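Local coordinates for muconolactone isomerase-like protein (Thermus thermophilus, PDB 1VDH) that catalyses the hydrogen peroxide-dependent decarboxylation of Fe-coproporphyrin III to heme b, the last step of the coproporphyrin-dependent pathway, and works as a homopentamer, at residues Met147-Gln152 and Trp196-Asp201; Cys143-Asn148 and Gly227-Phe232; Tyr106-Val111 and Ser188-Leu193. One frame throughout, in Å; residues are numbered along the deposited sequence.

The three contacts lie in one curled antiparallel sheet of the dimeric alpha+beta barrel clan. Contacts 1 and 2 are the two edges of strand 141-152: it pairs with strand 198-204 in contact 1 and with strand 227-237 in contact 2, sharing M147 and N148, so their centres are only about 7 Å apart. Contact 3 joins strand 102-116 to the end of strand 184-189, its centre about 10 Å from that of contact 1 and 12 Å from that of contact 2. Its segments alternate along the chain with those of the others, in the order 106-111, 143-152, 188-193, 196-201, 227-232. Contacts 1 and 2 hold residues of the predicted Fe-coproporphyrin III site; contact 3 packs behind it through F108 against P146.

Contact 1 of 3, residues Met147-Gln152 and Trp196-Asp201; sequences MNKRRQ and WEWGVD
M147 and W198 face each other as an antiparallel hydrogen-bonded pair: M147 N donates to W198 O, and W198 N to M147 O, each over 2.9 Å. The unbranched, flexible M147 side chain runs over this pair, its CG packing on W198 CB at 4.2 Å and its SD 4.1 Å from V200 CG2. Two residues further, K149 N reaches E197 OE2 at 2.8 Å, on the syn side of the carboxylate and 33° out of its plane; the glutamate chain, extended beyond CG, brings OE2 there. K149 CG lies 3.5 Å from W198 CZ3, an aliphatic stem against the indole. The other carboxylate oxygen, E197 OE1, takes a hydrogen bond from a water 2.6 Å away. That water also donates to K149 O and accepts from R151 NE, tying three residues together. A neighbouring subunit adds R218, in a salt bridge to E197 OE1, and G227, whose O is hydrogen-bonded by R151 NH2. W198 itself is held by NE1 bonding to E113. E197 and W198 both face M147, a classic beta bulge at the start of strand 198-204, beside M147, N148 and K149 of the predicted Fe-coproporphyrin III site.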
ATOM      1  N   MET A 147      17.088  -4.365  -2.372  1.00  6.70           N
ATOM      2  CA  MET A 147      17.410  -2.994  -2.756  1.00  6.25           C
ATOM      3  C   MET A 147      17.538  -2.844  -4.263  1.00  5.95           C
ATOM      4  O   MET A 147      17.687  -3.830  -4.985  1.00  4.39           O
ATOM      5  CB  MET A 147      18.721  -2.536  -2.087  1.00  7.52           C
ATOM      6  CG  MET A 147      19.981  -3.270  -2.558  1.00 11.42           C
ATOM      7  SD  MET A 147      21.508  -2.649  -1.768  1.00 13.02           S
ATOM      8  CE  MET A 147      21.738  -1.102  -2.627  1.00 14.26           C
ATOM      9  N   ASN A 148      17.433  -1.595  -4.715  1.00  6.74           N
ATOM     10  CA  ASN A 148      17.585  -1.219  -6.118  1.00  6.91           C
ATOM     11  C   ASN A 148      18.661  -0.142  -6.163  1.00  8.79           C
ATOM     12  O   ASN A 148      19.027   0.434  -5.134  1.00  7.57           O
ATOM     13  CB  ASN A 148      16.323  -0.536  -6.669  1.00  6.48           C
ATOM     14  CG  ASN A 148      15.101  -1.418  -6.645  1.00  7.80           C
ATOM     15  OD1 ASN A 148      13.986  -0.930  -6.463  1.00 11.91           O
ATOM     16  ND2 ASN A 148      15.292  -2.710  -6.853  1.00  3.74           N
ATOM     17  N   LYS A 149      19.151   0.134  -7.369  1.00  7.33           N
ATOM     18  CA  LYS A 149      20.106   1.207  -7.579  1.00  8.27           C
ATOM     19  C   LYS A 149      19.232   2.288  -8.205  1.00  9.00           C
ATOM     20  O   LYS A 149      18.535   2.050  -9.201  1.00  6.52           O
ATOM     21  CB  LYS A 149      21.237   0.783  -8.518  1.00  9.19           C
ATOM     22  CG  LYS A 149      22.448   0.192  -7.792  1.00  8.89           C
ATOM     23  CD  LYS A 149      23.228   1.264  -7.041  1.00  9.50           C
ATOM     24  CE  LYS A 149      24.527   0.711  -6.443  1.00  9.64           C
ATOM     25  NZ  LYS A 149      24.294  -0.306  -5.381  1.00 10.80           N
ATOM     26  N   ARG A 150      19.220   3.451  -7.567  1.00  9.27           N
ATOM     27  CA  ARG A 150      18.402   4.575  -7.991  1.00 10.58           C
ATOM     28  C   ARG A 150      18.559   5.056  -9.433  1.00 11.33           C
ATOM     29  O   ARG A 150      19.660   5.069  -9.989  1.00  9.96           O
ATOM     30  CB  ARG A 150      18.608   5.739  -7.018  1.00 11.98           C
ATOM     31  CG  ARG A 150      17.751   6.962  -7.285  1.00 15.60           C
ATOM     32  CD  ARG A 150      18.043   8.060  -6.274  1.00 16.56           C
ATOM     33  NE  ARG A 150      17.576   7.724  -4.929  1.00 20.32           N
ATOM     34  CZ  ARG A 150      17.890   8.414  -3.837  1.00 21.41           C
ATOM     35  NH1 ARG A 150      17.405   8.048  -2.658  1.00 21.84           N
ATOM     36  NH2 ARG A 150      18.712   9.453  -3.918  1.00 20.68           N
ATOM     37  N   ARG A 151      17.423   5.428 -10.024  1.00  9.82           N
ATOM     38  CA  ARG A 151      17.339   5.955 -11.381  1.00 11.47           C
ATOM     39  C   ARG A 151      16.385   7.146 -11.297  1.00 13.50           C
ATOM     40  O   ARG A 151      15.298   7.125 -11.871  1.00 14.14           O
ATOM     41  CB  ARG A 151      16.775   4.903 -12.351  1.00 10.77           C
ATOM     42  CG  ARG A 151      17.689   3.700 -12.597  1.00  9.60           C
ATOM     43  CD  ARG A 151      17.026   2.669 -13.515  1.00 10.80           C
ATOM     44  NE  ARG A 151      15.761   2.181 -12.959  1.00 10.05           N
ATOM     45  CZ  ARG A 151      14.566   2.423 -13.491  1.00 10.16           C
ATOM     46  NH1 ARG A 151      13.474   1.948 -12.910  1.00 10.22           N
ATOM     47  NH2 ARG A 151      14.463   3.128 -14.611  1.00  8.23           N
ATOM     48  N   GLN A 152      16.773   8.162 -10.530  1.00 15.76           N
ATOM     49  CA  GLN A 152      15.930   9.345 -10.356  1.00 18.10           C
ATOM     50  C   GLN A 152      16.710  10.630 -10.604  1.00 18.49           C
ATOM     51  O   GLN A 152      17.713  10.894  -9.934  1.00 17.29           O
ATOM     52  CB  GLN A 152      15.347   9.386  -8.935  1.00 21.50           C
ATOM     53  CG  GLN A 152      14.556   8.149  -8.497  1.00 27.87           C
ATOM     54  CD  GLN A 152      13.264   7.933  -9.280  1.00 31.04           C
ATOM     55  OE1 GLN A 152      12.813   6.800  -9.442  1.00 34.00           O
ATOM     56  NE2 GLN A 152      12.660   9.019  -9.753  1.00 32.94           N
ATOM     57  N   TRP A 196      12.704  -6.469  -6.509  1.00  6.75           N
ATOM     58  CA  TRP A 196      13.856  -5.589  -6.301  1.00  6.47           C
ATOM     59  C   TRP A 196      15.041  -6.147  -7.092  1.00  7.16           C
ATOM     60  O   TRP A 196      15.064  -7.329  -7.428  1.00  7.02           O
ATOM     61  CB  TRP A 196      14.210  -5.500  -4.813  1.00  5.08           C
ATOM     62  CG  TRP A 196      13.103  -4.945  -3.946  1.00  4.62           C
ATOM     63  CD1 TRP A 196      11.999  -5.615  -3.496  1.00  6.17           C
ATOM     64  CD2 TRP A 196      13.005  -3.614  -3.421  1.00  6.91           C
ATOM     65  NE1 TRP A 196      11.222  -4.785  -2.726  1.00  7.17           N
ATOM     66  CE2 TRP A 196      11.815  -3.550  -2.662  1.00  8.46           C
ATOM     67  CE3 TRP A 196      13.810  -2.468  -3.517  1.00  8.93           C
ATOM     68  CZ2 TRP A 196      11.405  -2.382  -1.999  1.00  9.01           C
ATOM     69  CZ3 TRP A 196      13.403  -1.302  -2.857  1.00  9.57           C
ATOM     70  CH2 TRP A 196      12.210  -1.271  -2.110  1.00 10.67           C
ATOM     71  N   GLU A 197      16.019  -5.296  -7.379  1.00  5.61           N
ATOM     72  CA  GLU A 197      17.188  -5.695  -8.158  1.00  7.47           C
ATOM     73  C   GLU A 197      18.176  -6.604  -7.439  1.00  7.07           C
ATOM     74  O   GLU A 197      18.807  -7.454  -8.067  1.00  9.00           O
ATOM     75  CB  GLU A 197      17.885  -4.453  -8.706  1.00  4.98           C
ATOM     76  CG  GLU A 197      17.032  -3.712  -9.726  1.00  7.75           C
ATOM     77  CD  GLU A 197      17.441  -2.265  -9.919  1.00 10.19           C
ATOM     78  OE1 GLU A 197      16.755  -1.575 -10.695  1.00 13.12           O
ATOM     79  OE2 GLU A 197      18.431  -1.814  -9.305  1.00  9.36           O
ATOM     80  N   TRP A 198      18.312  -6.428  -6.128  1.00  7.66           N
ATOM     81  CA  TRP A 198      19.221  -7.259  -5.344  1.00  8.02           C
ATOM     82  C   TRP A 198      18.636  -7.654  -4.004  1.00  7.90           C
ATOM     83  O   TRP A 198      17.750  -6.989  -3.472  1.00  7.00           O
ATOM     84  CB  TRP A 198      20.549  -6.540  -5.064  1.00  7.77           C
ATOM     85  CG  TRP A 198      21.423  -6.346  -6.265  1.00  7.70           C
ATOM     86  CD1 TRP A 198      22.302  -7.250  -6.799  1.00  6.64           C
ATOM     87  CD2 TRP A 198      21.483  -5.184  -7.097  1.00  6.97           C
ATOM     88  NE1 TRP A 198      22.897  -6.721  -7.920  1.00  8.14           N
ATOM     89  CE2 TRP A 198      22.413  -5.455  -8.126  1.00  6.34           C
ATOM     90  CE3 TRP A 198      20.838  -3.938  -7.075  1.00  7.33           C
ATOM     91  CZ2 TRP A 198      22.713  -4.525  -9.130  1.00  7.63           C
ATOM     92  CZ3 TRP A 198      21.137  -3.014  -8.075  1.00  8.64           C
ATOM     93  CH2 TRP A 198      22.066  -3.314  -9.088  1.00  5.34           C
ATOM     94  N   GLY A 199      19.147  -8.765  -3.490  1.00  6.61           N
ATOM     95  CA  GLY A 199      18.782  -9.251  -2.178  1.00  7.84           C
ATOM     96  C   GLY A 199      20.102  -9.216  -1.423  1.00  7.76           C
ATOM     97  O   GLY A 199      21.153  -9.521  -2.001  1.00  9.12           O
ATOM     98  N   VAL A 200      20.079  -8.787  -0.165  1.00  7.88           N
ATOM     99  CA  VAL A 200      21.299  -8.732   0.633  1.00  7.09           C
ATOM    100  C   VAL A 200      21.140  -9.484   1.951  1.00  7.00           C
ATOM    101  O   VAL A 200      20.202  -9.231   2.704  1.00  6.41           O
ATOM    102  CB  VAL A 200      21.710  -7.275   0.972  1.00  6.93           C
ATOM    103  CG1 VAL A 200      23.014  -7.271   1.772  1.00  6.53           C
ATOM    104  CG2 VAL A 200      21.874  -6.446  -0.302  1.00  6.29           C
ATOM    105  N   ASP A 201      22.056 -10.415   2.208  1.00  5.16           N
ATOM    106  CA  ASP A 201      22.069 -11.190   3.445  1.00  7.33           C
ATOM    107  C   ASP A 201      23.344 -10.887   4.211  1.00  6.29           C
ATOM    108  O   ASP A 201      24.445 -11.044   3.680  1.00  6.05           O
ATOM    109  CB  ASP A 201      22.040 -12.690   3.164  1.00  8.27           C
ATOM    110  CG  ASP A 201      20.698 -13.161   2.684  1.00  8.79           C
ATOM    111  OD1 ASP A 201      19.780 -13.296   3.523  1.00  9.11           O
ATOM    112  OD2 ASP A 201      20.566 -13.391   1.469  1.00  8.56           O
TER
HETATM  113  O   HOH W   1      16.487   0.986 -10.609  1.00  9.52           O

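Contact 2 of 3, residues Cys143-Asn148 and Gly227-Phe232; sequences CFYPMN and GEFGPF
Y145 and F232 form an offset stack where the chain runs on past the paired residues of two neighbouring antiparallel strands, part of the curled sheet of a chlorite dismutase-type barrel. The ring planes are 20° apart and the centroids 4.4 Å. The slip along the stack leaves Y145 CB, rather than the tyrosine ring, over the centre of the phenylalanine face, a CH-pi contact of 3.6 Å to the centroid, while F232 CE2 sits over one face of Y145 toward its rim. The tyrosine CG stands between the backbone N and carbonyl carbon (chi1 63°), which turns the ring to lie alongside F232, both pointing the same way. C143 SG, a polarisable atom, makes a sulfur-aromatic contact at the edge of the F232 ring.

Beyond it, F229 lies beside Y145, which meets the edge of its ring, CE1 to CD1. M147 and F229 are an antiparallel non-hydrogen-bonded pair, CA to CA 4.5 Å, so their side chains share a face of the sheet. M147 makes an oblique Met-aromatic contact with the ring, and its CE, carried round by the bend at chi3, rests 4.0 Å from F229 CE1. The two prolines cross at about a right angle, P146 CG against P231 CD at 3.8 Å. G230, having no side chain, lets the backbone come close to P146. Y145 is the predicted active-site residue, and P146, M147 and N148 belong to the predicted coproheme site.

N148 and E228 are a hydrogen-bonded pair, and G230 N adds a bond to P146 O. N148 N donates to E228 O over 2.9 Å, in the carbonyl plane.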
ATOM      1  N   CYS A 143      20.515 -10.690   8.708  1.00  6.11           N
ATOM      2  CA  CYS A 143      19.868  -9.438   8.346  1.00  6.79           C
ATOM      3  C   CYS A 143      19.629  -9.534   6.848  1.00  6.97           C
ATOM      4  O   CYS A 143      20.575  -9.731   6.079  1.00  5.71           O
ATOM      5  CB  CYS A 143      20.761  -8.225   8.620  1.00  7.17           C
ATOM      6  SG  CYS A 143      20.182  -6.680   7.801  1.00  8.52           S
ATOM      7  N   PHE A 144      18.364  -9.481   6.443  1.00  5.60           N
ATOM      8  CA  PHE A 144      18.029  -9.527   5.026  1.00  5.61           C
ATOM      9  C   PHE A 144      17.274  -8.283   4.605  1.00  6.32           C
ATOM     10  O   PHE A 144      16.357  -7.839   5.297  1.00  6.64           O
ATOM     11  CB  PHE A 144      17.153 -10.738   4.669  1.00  5.82           C
ATOM     12  CG  PHE A 144      16.548 -10.646   3.283  1.00  6.61           C
ATOM     13  CD1 PHE A 144      15.213 -10.273   3.111  1.00  5.47           C
ATOM     14  CD2 PHE A 144      17.335 -10.848   2.154  1.00  5.04           C
ATOM     15  CE1 PHE A 144      14.679 -10.095   1.836  1.00  6.04           C
ATOM     16  CE2 PHE A 144      16.812 -10.673   0.872  1.00  6.33           C
ATOM     17  CZ  PHE A 144      15.481 -10.293   0.712  1.00  4.04           C
ATOM     18  N   TYR A 145      17.626  -7.767   3.434  1.00  6.52           N
ATOM     19  CA  TYR A 145      16.945  -6.614   2.867  1.00  6.32           C
ATOM     20  C   TYR A 145      17.185  -6.558   1.372  1.00  7.23           C
ATOM     21  O   TYR A 145      18.249  -6.959   0.892  1.00  6.78           O
ATOM     22  CB  TYR A 145      17.413  -5.303   3.513  1.00  8.77           C
ATOM     23  CG  TYR A 145      18.875  -4.967   3.298  1.00  8.46           C
ATOM     24  CD1 TYR A 145      19.273  -4.128   2.257  1.00  9.64           C
ATOM     25  CD2 TYR A 145      19.851  -5.450   4.165  1.00  9.15           C
ATOM     26  CE1 TYR A 145      20.609  -3.774   2.089  1.00  9.68           C
ATOM     27  CE2 TYR A 145      21.188  -5.103   4.006  1.00  8.88           C
ATOM     28  CZ  TYR A 145      21.558  -4.266   2.967  1.00 10.08           C
ATOM     29  OH  TYR A 145      22.880  -3.928   2.814  1.00 12.64           O
ATOM     30  N   PRO A 146      16.147  -6.197   0.604  1.00  6.78           N
ATOM     31  CA  PRO A 146      16.276  -6.093  -0.847  1.00  6.31           C
ATOM     32  C   PRO A 146      16.593  -4.627  -1.169  1.00  7.56           C
ATOM     33  O   PRO A 146      16.390  -3.742  -0.326  1.00  8.22           O
ATOM     34  CB  PRO A 146      14.884  -6.493  -1.331  1.00  8.09           C
ATOM     35  CG  PRO A 146      13.998  -5.881  -0.297  1.00  5.30           C
ATOM     36  CD  PRO A 146      14.728  -6.185   1.008  1.00  7.35           C
ATOM     37  N   MET A 147      17.088  -4.365  -2.372  1.00  6.70           N
ATOM     38  CA  MET A 147      17.410  -2.994  -2.756  1.00  6.25           C
ATOM     39  C   MET A 147      17.538  -2.844  -4.263  1.00  5.95           C
ATOM     40  O   MET A 147      17.687  -3.830  -4.985  1.00  4.39           O
ATOM     41  CB  MET A 147      18.721  -2.536  -2.087  1.00  7.52           C
ATOM     42  CG  MET A 147      19.981  -3.270  -2.558  1.00 11.42           C
ATOM     43  SD  MET A 147      21.508  -2.649  -1.768  1.00 13.02           S
ATOM     44  CE  MET A 147      21.738  -1.102  -2.627  1.00 14.26           C
ATOM     45  N   ASN A 148      17.433  -1.595  -4.715  1.00  6.74           N
ATOM     46  CA  ASN A 148      17.585  -1.219  -6.118  1.00  6.91           C
ATOM     47  C   ASN A 148      18.661  -0.142  -6.163  1.00  8.79           C
ATOM     48  O   ASN A 148      19.027   0.434  -5.134  1.00  7.57           O
ATOM     49  CB  ASN A 148      16.323  -0.536  -6.669  1.00  6.48           C
ATOM     50  CG  ASN A 148      15.101  -1.418  -6.645  1.00  7.80           C
ATOM     51  OD1 ASN A 148      13.986  -0.930  -6.463  1.00 11.91           O
ATOM     52  ND2 ASN A 148      15.292  -2.710  -6.853  1.00  3.74           N
ATOM     53  N   GLY A 227      21.344   4.420  -3.361  1.00 10.38           N
ATOM     54  CA  GLY A 227      20.716   3.336  -2.634  1.00 11.02           C
ATOM     55  C   GLY A 227      19.221   3.509  -2.445  1.00 11.21           C
ATOM     56  O   GLY A 227      18.752   4.554  -1.998  1.00 11.12           O
ATOM     57  N   GLU A 228      18.468   2.483  -2.819  1.00 11.45           N
ATOM     58  CA  GLU A 228      17.016   2.474  -2.664  1.00 12.38           C
ATOM     59  C   GLU A 228      16.770   1.186  -1.880  1.00 11.79           C
ATOM     60  O   GLU A 228      16.943   0.089  -2.415  1.00 11.08           O
ATOM     61  CB  GLU A 228      16.356   2.424  -4.038  1.00 14.56           C
ATOM     62  CG  GLU A 228      14.880   2.724  -4.041  1.00 20.51           C
ATOM     63  CD  GLU A 228      14.342   2.862  -5.453  1.00 24.79           C
ATOM     64  OE1 GLU A 228      14.769   3.805  -6.162  1.00 23.70           O
ATOM     65  OE2 GLU A 228      13.508   2.021  -5.855  1.00 23.74           O
ATOM     66  N   PHE A 229      16.388   1.325  -0.613  1.00 10.15           N
ATOM     67  CA  PHE A 229      16.204   0.168   0.268  1.00 10.84           C
ATOM     68  C   PHE A 229      14.782  -0.282   0.583  1.00 10.11           C
ATOM     69  O   PHE A 229      13.882   0.535   0.748  1.00  9.45           O
ATOM     70  CB  PHE A 229      16.960   0.411   1.577  1.00  9.29           C
ATOM     71  CG  PHE A 229      18.388   0.840   1.376  1.00 10.70           C
ATOM     72  CD1 PHE A 229      19.391  -0.102   1.180  1.00  8.70           C
ATOM     73  CD2 PHE A 229      18.720   2.195   1.339  1.00 10.09           C
ATOM     74  CE1 PHE A 229      20.708   0.296   0.944  1.00 14.02           C
ATOM     75  CE2 PHE A 229      20.029   2.603   1.104  1.00 10.63           C
ATOM     76  CZ  PHE A 229      21.028   1.652   0.905  1.00 11.82           C
ATOM     77  N   GLY A 230      14.609  -1.600   0.685  1.00 10.42           N
ATOM     78  CA  GLY A 230      13.312  -2.175   1.008  1.00  8.30           C
ATOM     79  C   GLY A 230      13.218  -2.527   2.486  1.00  8.44           C
ATOM     80  O   GLY A 230      13.933  -1.951   3.303  1.00  8.95           O
ATOM     81  N   PRO A 231      12.353  -3.479   2.864  1.00  7.87           N
ATOM     82  CA  PRO A 231      12.199  -3.880   4.269  1.00  6.46           C
ATOM     83  C   PRO A 231      13.428  -4.604   4.826  1.00  6.74           C
ATOM     84  O   PRO A 231      14.166  -5.245   4.080  1.00  8.07           O
ATOM     85  CB  PRO A 231      10.980  -4.799   4.226  1.00  7.41           C
ATOM     86  CG  PRO A 231      11.078  -5.426   2.864  1.00  6.91           C
ATOM     87  CD  PRO A 231      11.447  -4.245   1.991  1.00  6.77           C
ATOM     88  N   PHE A 232      13.663  -4.458   6.130  1.00  6.47           N
ATOM     89  CA  PHE A 232      14.790  -5.112   6.797  1.00  6.05           C
ATOM     90  C   PHE A 232      14.266  -6.139   7.794  1.00  6.18           C
ATOM     91  O   PHE A 232      13.414  -5.826   8.632  1.00  5.03           O
ATOM     92  CB  PHE A 232      15.675  -4.093   7.532  1.00  5.32           C
ATOM     93  CG  PHE A 232      16.549  -3.270   6.623  1.00  5.08           C
ATOM     94  CD1 PHE A 232      16.009  -2.261   5.836  1.00  5.10           C
ATOM     95  CD2 PHE A 232      17.918  -3.512   6.553  1.00  6.09           C
ATOM     96  CE1 PHE A 232      16.823  -1.503   4.985  1.00  5.50           C
ATOM     97  CE2 PHE A 232      18.739  -2.762   5.709  1.00  5.91           C
ATOM     98  CZ  PHE A 232      18.191  -1.758   4.924  1.00  6.80           C
TER

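Contact 3 of 3, residues Tyr106-Val111 and Ser188-Leu193; sequences YSFYSV and SGAQGL
V111 and G189 pair as an antiparallel hydrogen-bonded couple, with V111 N to G189 O at 2.9 Å and G189 N to V111 O at 2.7 Å. The latter donor stands 35° out of the carbonyl plane. Past G189 the chain leaves the strand and turns, L193 N bonding back to A190 O, so that A190 and L193 come round against residues 108-111. Next to the backbone pair, S110 OG and S188 OG share a hydrogen bond of 2.6 Å. Both hydroxyls sit between their own backbone N and carbonyl carbon (chi1 60° and 58°), which turns the two oxygens toward each other; small serines suit two strands this close.

Here strand 102-116 meets the end of strand 184-189 within the curled barrel sheet. The turn leads toward strand 198-204, and just before it E197 joins A190 by a backbone hydrogen bond. The A190 methyl touches F108 CZ (3.5 Å) and Y109 O (3.3 Å), a buried carbonyl oxygen with no partner in the model. At the root of the L193 side chain CB lies 3.8 Å from Y109 CD1, and the branch CD1 meets V111 CG2 at 3.6 Å. The polar end of Y109 is held by H16, its OH bonding to ND1.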
ATOM      1  N   TYR A 106       6.154 -12.849   3.438  1.00  8.45           N
ATOM      2  CA  TYR A 106       7.064 -12.233   2.474  1.00  7.46           C
ATOM      3  C   TYR A 106       7.968 -13.316   1.892  1.00  6.52           C
ATOM      4  O   TYR A 106       8.066 -14.417   2.440  1.00  8.04           O
ATOM      5  CB  TYR A 106       7.914 -11.144   3.157  1.00  7.86           C
ATOM      6  CG  TYR A 106       8.652 -10.227   2.196  1.00  9.90           C
ATOM      7  CD1 TYR A 106       7.956  -9.345   1.369  1.00 11.46           C
ATOM      8  CD2 TYR A 106      10.046 -10.245   2.111  1.00 10.04           C
ATOM      9  CE1 TYR A 106       8.631  -8.501   0.478  1.00 12.87           C
ATOM     10  CE2 TYR A 106      10.729  -9.406   1.224  1.00 11.36           C
ATOM     11  CZ  TYR A 106      10.015  -8.540   0.416  1.00 13.35           C
ATOM     12  OH  TYR A 106      10.686  -7.705  -0.450  1.00 16.31           O
ATOM     13  N   SER A 107       8.609 -13.008   0.771  1.00  6.05           N
ATOM     14  CA  SER A 107       9.514 -13.949   0.122  1.00  5.83           C
ATOM     15  C   SER A 107      10.377 -13.202  -0.875  1.00  7.06           C
ATOM     16  O   SER A 107      10.088 -12.054  -1.219  1.00  5.49           O
ATOM     17  CB  SER A 107       8.732 -15.057  -0.605  1.00  4.54           C
ATOM     18  OG  SER A 107       8.151 -14.578  -1.805  1.00  5.69           O
ATOM     19  N   PHE A 108      11.442 -13.853  -1.334  1.00  5.68           N
ATOM     20  CA  PHE A 108      12.335 -13.242  -2.302  1.00  7.85           C
ATOM     21  C   PHE A 108      13.079 -14.330  -3.057  1.00  8.31           C
ATOM     22  O   PHE A 108      13.613 -15.264  -2.454  1.00  9.23           O
ATOM     23  CB  PHE A 108      13.341 -12.314  -1.610  1.00  7.49           C
ATOM     24  CG  PHE A 108      13.930 -11.266  -2.522  1.00  6.80           C
ATOM     25  CD1 PHE A 108      13.153 -10.200  -2.963  1.00  6.69           C
ATOM     26  CD2 PHE A 108      15.258 -11.344  -2.933  1.00  5.40           C
ATOM     27  CE1 PHE A 108      13.690  -9.222  -3.804  1.00  5.23           C
ATOM     28  CE2 PHE A 108      15.805 -10.374  -3.771  1.00  6.47           C
ATOM     29  CZ  PHE A 108      15.019  -9.308  -4.209  1.00  4.68           C
ATOM     30  N   TYR A 109      13.039 -14.246  -4.380  1.00  7.63           N
ATOM     31  CA  TYR A 109      13.737 -15.202  -5.226  1.00  9.09           C
ATOM     32  C   TYR A 109      14.870 -14.448  -5.912  1.00  9.32           C
ATOM     33  O   TYR A 109      14.642 -13.434  -6.576  1.00  9.43           O
ATOM     34  CB  TYR A 109      12.796 -15.823  -6.262  1.00  7.74           C
ATOM     35  CG  TYR A 109      13.524 -16.627  -7.320  1.00  8.28           C
ATOM     36  CD1 TYR A 109      13.248 -16.439  -8.674  1.00  7.77           C
ATOM     37  CD2 TYR A 109      14.510 -17.557  -6.969  1.00  7.96           C
ATOM     38  CE1 TYR A 109      13.934 -17.152  -9.654  1.00  8.53           C
ATOM     39  CE2 TYR A 109      15.203 -18.274  -7.944  1.00  8.36           C
ATOM     40  CZ  TYR A 109      14.908 -18.065  -9.285  1.00  8.04           C
ATOM     41  OH  TYR A 109      15.586 -18.763 -10.262  1.00  7.33           O
ATOM     42  N   SER A 110      16.090 -14.951  -5.745  1.00  8.99           N
ATOM     43  CA  SER A 110      17.254 -14.308  -6.326  1.00  8.75           C
ATOM     44  C   SER A 110      18.354 -15.315  -6.643  1.00  9.52           C
ATOM     45  O   SER A 110      18.229 -16.497  -6.326  1.00  9.16           O
ATOM     46  CB  SER A 110      17.781 -13.247  -5.358  1.00  8.36           C
ATOM     47  OG  SER A 110      18.158 -13.838  -4.123  1.00  7.81           O
ATOM     48  N   VAL A 111      19.428 -14.835  -7.269  1.00  8.42           N
ATOM     49  CA  VAL A 111      20.563 -15.680  -7.633  1.00  7.10           C
ATOM     50  C   VAL A 111      21.864 -15.035  -7.154  1.00  5.50           C
ATOM     51  O   VAL A 111      22.119 -13.868  -7.450  1.00  6.09           O
ATOM     52  CB  VAL A 111      20.643 -15.885  -9.175  1.00  8.72           C
ATOM     53  CG1 VAL A 111      21.850 -16.738  -9.534  1.00  8.64           C
ATOM     54  CG2 VAL A 111      19.369 -16.550  -9.696  1.00  7.55           C
ATOM     55  N   SER A 188      22.802 -11.194  -3.814  1.00  7.27           N
ATOM     56  CA  SER A 188      22.117 -11.972  -4.838  1.00  8.38           C
ATOM     57  C   SER A 188      21.324 -11.024  -5.722  1.00  8.97           C
ATOM     58  O   SER A 188      20.827  -9.999  -5.252  1.00  8.46           O
ATOM     59  CB  SER A 188      21.192 -13.012  -4.207  1.00  8.48           C
ATOM     60  OG  SER A 188      20.233 -12.403  -3.361  1.00  8.20           O
ATOM     61  N   GLY A 189      21.240 -11.350  -7.008  1.00  7.60           N
ATOM     62  CA  GLY A 189      20.520 -10.505  -7.941  1.00  7.16           C
ATOM     63  C   GLY A 189      19.149 -11.054  -8.279  1.00  7.70           C
ATOM     64  O   GLY A 189      18.992 -12.254  -8.492  1.00  6.29           O
ATOM     65  N   ALA A 190      18.153 -10.174  -8.309  1.00  7.72           N
ATOM     66  CA  ALA A 190      16.784 -10.569  -8.623  1.00  8.79           C
ATOM     67  C   ALA A 190      16.216  -9.693  -9.736  1.00  9.66           C
ATOM     68  O   ALA A 190      14.999  -9.603  -9.905  1.00 10.28           O
ATOM     69  CB  ALA A 190      15.914 -10.461  -7.378  1.00  7.73           C
ATOM     70  N   GLN A 191      17.105  -9.087 -10.517  1.00 10.50           N
ATOM     71  CA  GLN A 191      16.717  -8.187 -11.603  1.00 14.17           C
ATOM     72  C   GLN A 191      15.419  -8.529 -12.348  1.00 18.20           C
ATOM     73  O   GLN A 191      14.418  -7.809 -12.216  1.00 26.15           O
ATOM     74  CB  GLN A 191      17.901  -7.971 -12.551  1.00 11.18           C
ATOM     75  CG  GLN A 191      19.046  -7.188 -11.883  1.00 11.07           C
ATOM     76  CD  GLN A 191      20.121  -8.071 -11.237  1.00 11.02           C
ATOM     77  OE1 GLN A 191      19.902  -9.250 -10.948  1.00 10.63           O
ATOM     78  NE2 GLN A 191      21.297  -7.494 -11.027  1.00  9.60           N
ATOM     79  N   GLY A 192      15.403  -9.632 -13.084  1.00 17.42           N
ATOM     80  CA  GLY A 192      14.179 -10.016 -13.774  1.00 12.87           C
ATOM     81  C   GLY A 192      13.550 -11.225 -13.096  1.00 11.93           C
ATOM     82  O   GLY A 192      12.827 -12.004 -13.728  1.00 10.02           O
ATOM     83  N   LEU A 193      13.767 -11.338 -11.784  1.00  8.63           N
ATOM     84  CA  LEU A 193      13.272 -12.469 -11.008  1.00  7.53           C
ATOM     85  C   LEU A 193      12.310 -12.123  -9.876  1.00  7.62           C
ATOM     86  O   LEU A 193      11.495 -12.955  -9.481  1.00  6.59           O
ATOM     87  CB  LEU A 193      14.456 -13.258 -10.442  1.00  7.55           C
ATOM     88  CG  LEU A 193      15.537 -13.634 -11.459  1.00  8.38           C
ATOM     89  CD1 LEU A 193      16.657 -14.392 -10.758  1.00  6.15           C
ATOM     90  CD2 LEU A 193      14.933 -14.469 -12.583  1.00  7.60           C
TER